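Local structure of uncharacterized protein DUF1234 (Pectobacterium atrosepticum SCRI1043, 3BDV) at residues 75-86 against 98-109. The protein is probably a hydrolase of the alpha/beta-hydrolase fold that also binds calcium, though its substrate is not known. Sequence-based numbering, arbitrary orientation.
Sequences PVILIGHSFGAL and GIAGVMLVAPAE
Leu-78 and Val-102 pair in the parallel core of an alpha/beta-hydrolase sheet, where strands 76-81 and 99-105, joined through helix 83-93 as a beta-alpha-beta unit, run 11° apart. The two side chains lie side by side, pointing the same way, and Leu-78 CB meets Val-102 CG1 at 3.8 Å, while Leu-78 CD1 reaches Ile-99 CD1, the two side chains crossing at about a right angle. The ladder is straightest here: Met-103 N to Leu-78 O has an N-H...O angle of 176°. The solvent side is the start of both strands, where Gly-98 is exposed and Pro-75, Ile-99 and Ala-100 partly so. Pro-75 CB meets Ala-100 CB there, and backbone bonds persist across a beta bulge between Val-76 and Ile-77.

At the other, buried end, Ser-82 has the positive phi of a strained strand-to-helix turn, consistent with a nucleophile elbow in the pattern Gly-80, Ser-82, Gly-84. Ala-85 CB points toward segment 98-109, 3.7 Å from Leu-104 CD2 in the strand and 4.0 Å from Pro-107 CB just beyond it. His-81 CD2 lies 3.4 Å from Val-105 O, its NE2 hydrogen-bonded to His-163 O outside the segments. With CG anti to the carbonyl carbon (chi1 -62°), Leu-86 straddles a backbone oxygen: CD1 and CD2 lie 3.2 and 3.3 Å from Ala-108 O.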
loop_
_atom_site.group_PDB
_atom_site.type_symbol
_atom_site.label_atom_id
_atom_site.label_comp_id
_atom_site.label_asym_id
_atom_site.label_seq_id
_atom_site.Cartn_x
_atom_site.Cartn_y
_atom_site.Cartn_z
ATOM N N PRO A 75 15.107 -1.446 5.293
ATOM C CA PRO A 75 13.756 -1.900 5.588
ATOM C C PRO A 75 12.762 -1.207 4.665
ATOM O O PRO A 75 12.951 -0.026 4.333
ATOM C CB PRO A 75 13.543 -1.463 7.017
ATOM C CG PRO A 75 14.902 -1.250 7.560
ATOM C CD PRO A 75 15.676 -0.706 6.420
ATOM N N VAL A 76 11.690 -1.928 4.305
ATOM C CA VAL A 76 10.766 -1.504 3.294
ATOM C C VAL A 76 9.413 -1.155 3.913
ATOM O O VAL A 76 8.996 -1.759 4.898
ATOM C CB VAL A 76 10.583 -2.596 2.234
ATOM C CG1 VAL A 76 9.328 -2.406 1.461
ATOM C CG2 VAL A 76 11.784 -2.626 1.306
ATOM N N ILE A 77 8.754 -0.169 3.330
ATOM C CA ILE A 77 7.314 0.014 3.547
ATOM C C ILE A 77 6.594 -0.388 2.282
ATOM O O ILE A 77 6.856 0.184 1.223
ATOM C CB ILE A 77 6.950 1.473 3.917
ATOM C CG1 ILE A 77 7.605 1.849 5.252
ATOM C CG2 ILE A 77 5.439 1.617 3.996
ATOM C CD1 ILE A 77 7.488 3.310 5.670
ATOM N N LEU A 78 5.739 -1.409 2.372
ATOM C CA LEU A 78 4.931 -1.833 1.194
ATOM C C LEU A 78 3.732 -0.918 1.069
ATOM O O LEU A 78 3.012 -0.723 2.028
ATOM C CB LEU A 78 4.451 -3.267 1.365
ATOM C CG LEU A 78 5.545 -4.350 1.374
ATOM C CD1 LEU A 78 4.888 -5.708 1.568
ATOM C CD2 LEU A 78 6.416 -4.287 0.113
ATOM N N ILE A 79 3.521 -0.335 -0.100
ATOM C CA ILE A 79 2.390 0.629 -0.281
ATOM C C ILE A 79 1.516 -0.028 -1.364
ATOM O O ILE A 79 1.821 -0.018 -2.582
ATOM C CB ILE A 79 2.861 2.022 -0.691
ATOM C CG1 ILE A 79 3.813 2.658 0.328
ATOM C CG2 ILE A 79 1.649 2.936 -0.984
ATOM C CD1 ILE A 79 4.496 3.947 -0.129
ATOM N N GLY A 80 0.442 -0.663 -0.904
ATOM C CA GLY A 80 -0.407 -1.455 -1.765
ATOM C C GLY A 80 -1.746 -0.833 -2.150
ATOM O O GLY A 80 -2.327 -0.120 -1.362
ATOM N N HIS A 81 -2.262 -1.188 -3.319
ATOM C CA HIS A 81 -3.610 -0.790 -3.715
ATOM C C HIS A 81 -4.436 -2.023 -4.051
ATOM O O HIS A 81 -4.018 -2.832 -4.876
ATOM C CB HIS A 81 -3.573 0.149 -4.945
ATOM C CG HIS A 81 -4.924 0.612 -5.415
ATOM N ND1 HIS A 81 -5.363 0.465 -6.713
ATOM C CD2 HIS A 81 -5.944 1.194 -4.740
ATOM C CE1 HIS A 81 -6.587 0.951 -6.819
ATOM N NE2 HIS A 81 -6.959 1.421 -5.637
ATOM N N SER A 82 -5.617 -2.152 -3.448
ATOM C CA SER A 82 -6.587 -3.185 -3.861
ATOM C C SER A 82 -6.012 -4.624 -3.765
ATOM O O SER A 82 -5.578 -5.051 -2.692
ATOM C CB SER A 82 -7.146 -2.841 -5.242
ATOM O OG SER A 82 -8.381 -3.540 -5.463
ATOM N N PHE A 83 -5.949 -5.369 -4.876
ATOM C CA PHE A 83 -5.310 -6.661 -4.835
ATOM C C PHE A 83 -3.856 -6.591 -4.358
ATOM O O PHE A 83 -3.382 -7.486 -3.657
ATOM C CB PHE A 83 -5.411 -7.368 -6.189
ATOM C CG PHE A 83 -5.037 -8.823 -6.132
ATOM C CD1 PHE A 83 -5.944 -9.764 -5.671
ATOM C CD2 PHE A 83 -3.846 -9.266 -6.645
ATOM C CE1 PHE A 83 -5.608 -11.150 -5.648
ATOM C CE2 PHE A 83 -3.506 -10.611 -6.620
ATOM C CZ PHE A 83 -4.400 -11.555 -6.139
ATOM N N GLY A 84 -3.150 -5.544 -4.761
ATOM C CA GLY A 84 -1.798 -5.303 -4.275
ATOM C C GLY A 84 -1.727 -5.196 -2.766
ATOM O O GLY A 84 -0.766 -5.670 -2.165
ATOM N N ALA A 85 -2.729 -4.593 -2.133
ATOM C CA ALA A 85 -2.716 -4.478 -0.698
ATOM C C ALA A 85 -2.945 -5.831 -0.058
ATOM O O ALA A 85 -2.364 -6.148 0.975
ATOM C CB ALA A 85 -3.799 -3.475 -0.229
ATOM N N LEU A 86 -3.852 -6.623 -0.639
ATOM C CA LEU A 86 -3.973 -8.018 -0.175
ATOM C C LEU A 86 -2.665 -8.754 -0.281
ATOM O O LEU A 86 -2.291 -9.505 0.635
ATOM C CB LEU A 86 -5.078 -8.771 -0.883
ATOM C CG LEU A 86 -6.460 -8.165 -0.631
ATOM C CD1 LEU A 86 -7.556 -8.983 -1.333
ATOM C CD2 LEU A 86 -6.754 -7.967 0.847
ATOM N N GLY A 98 12.235 -8.024 6.701
ATOM C CA GLY A 98 12.736 -6.797 6.111
ATOM C C GLY A 98 11.657 -5.789 5.798
ATOM O O GLY A 98 11.863 -4.905 4.962
ATOM N N ILE A 99 10.493 -5.956 6.424
ATOM C CA ILE A 99 9.386 -5.008 6.310
ATOM C C ILE A 99 9.111 -4.166 7.580
ATOM O O ILE A 99 8.701 -4.685 8.601
ATOM C CB ILE A 99 8.079 -5.736 5.802
ATOM C CG1 ILE A 99 8.376 -6.454 4.466
ATOM C CG2 ILE A 99 6.905 -4.752 5.709
ATOM C CD1 ILE A 99 7.349 -7.580 4.018
ATOM N N ALA A 100 9.239 -2.846 7.442
ATOM C CA ALA A 100 9.078 -1.885 8.557
ATOM C C ALA A 100 7.606 -1.612 8.808
ATOM O O ALA A 100 7.202 -1.417 9.964
ATOM C CB ALA A 100 9.794 -0.562 8.239
ATOM N N GLY A 101 6.815 -1.591 7.732
ATOM C CA GLY A 101 5.393 -1.217 7.818
ATOM C C GLY A 101 4.694 -1.459 6.504
ATOM O O GLY A 101 5.348 -1.706 5.472
ATOM N N VAL A 102 3.372 -1.446 6.536
ATOM C CA VAL A 102 2.612 -1.572 5.303
ATOM C C VAL A 102 1.469 -0.582 5.314
ATOM O O VAL A 102 0.882 -0.261 6.348
ATOM C CB VAL A 102 2.097 -3.027 5.018
ATOM C CG1 VAL A 102 3.249 -4.026 4.888
ATOM C CG2 VAL A 102 1.106 -3.460 6.063
HETATM N N MSE A 103 1.224 -0.020 4.146
HETATM C CA MSE A 103 0.143 0.953 3.902
HETATM C C MSE A 103 -0.778 0.305 2.896
HETATM O O MSE A 103 -0.335 -0.007 1.773
HETATM C CB MSE A 103 0.708 2.276 3.359
HETATM C CG MSE A 103 -0.316 3.211 2.933
HETATM SE SE MSE A 103 0.481 4.998 2.821
HETATM C CE MSE A 103 -0.827 5.888 1.797
ATOM N N LEU A 104 -2.021 0.063 3.306
ATOM C CA LEU A 104 -3.040 -0.691 2.546
ATOM C C LEU A 104 -4.107 0.303 2.100
ATOM O O LEU A 104 -4.922 0.771 2.868
ATOM C CB LEU A 104 -3.669 -1.809 3.373
ATOM C CG LEU A 104 -2.657 -2.752 3.993
ATOM C CD1 LEU A 104 -3.243 -3.891 4.894
ATOM C CD2 LEU A 104 -1.768 -3.342 2.886
ATOM N N VAL A 105 -4.106 0.598 0.810
ATOM C CA VAL A 105 -5.004 1.610 0.305
ATOM C C VAL A 105 -6.100 0.922 -0.493
ATOM O O VAL A 105 -5.816 0.269 -1.495
ATOM C CB VAL A 105 -4.264 2.602 -0.618
ATOM C CG1 VAL A 105 -5.300 3.664 -1.186
ATOM C CG2 VAL A 105 -3.071 3.253 0.129
ATOM N N ALA A 106 -7.335 1.049 -0.027
ATOM C CA ALA A 106 -8.484 0.369 -0.676
ATOM C C ALA A 106 -8.199 -1.136 -0.841
ATOM O O ALA A 106 -8.322 -1.702 -1.932
ATOM C CB ALA A 106 -8.865 1.022 -2.032
ATOM N N PRO A 107 -7.858 -1.811 0.264
ATOM C CA PRO A 107 -7.709 -3.257 0.165
ATOM C C PRO A 107 -9.032 -3.840 -0.307
ATOM O O PRO A 107 -10.094 -3.373 0.106
ATOM C CB PRO A 107 -7.408 -3.679 1.597
ATOM C CG PRO A 107 -8.005 -2.738 2.385
ATOM C CD PRO A 107 -7.851 -1.398 1.675
ATOM N N ALA A 108 -8.973 -4.840 -1.181
ATOM C CA ALA A 108 -10.184 -5.478 -1.636
ATOM C C ALA A 108 -10.650 -6.537 -0.603
ATOM O O ALA A 108 -9.832 -7.147 0.055
ATOM C CB ALA A 108 -9.945 -6.099 -3.020
ATOM N N GLU A 109 -11.951 -6.778 -0.541
ATOM C CA GLU A 109 -12.491 -7.922 0.168
ATOM C C GLU A 109 -11.912 -9.183 -0.476
ATOM O O GLU A 109 -12.032 -9.390 -1.687
ATOM C CB GLU A 109 -14.035 -7.882 0.068
ATOM C CG GLU A 109 -14.751 -8.957 0.813
ATOM C CD GLU A 109 -14.682 -8.783 2.315
ATOM O OE1 GLU A 109 -15.243 -7.793 2.829
ATOM O OE2 GLU A 109 -14.085 -9.644 2.977
#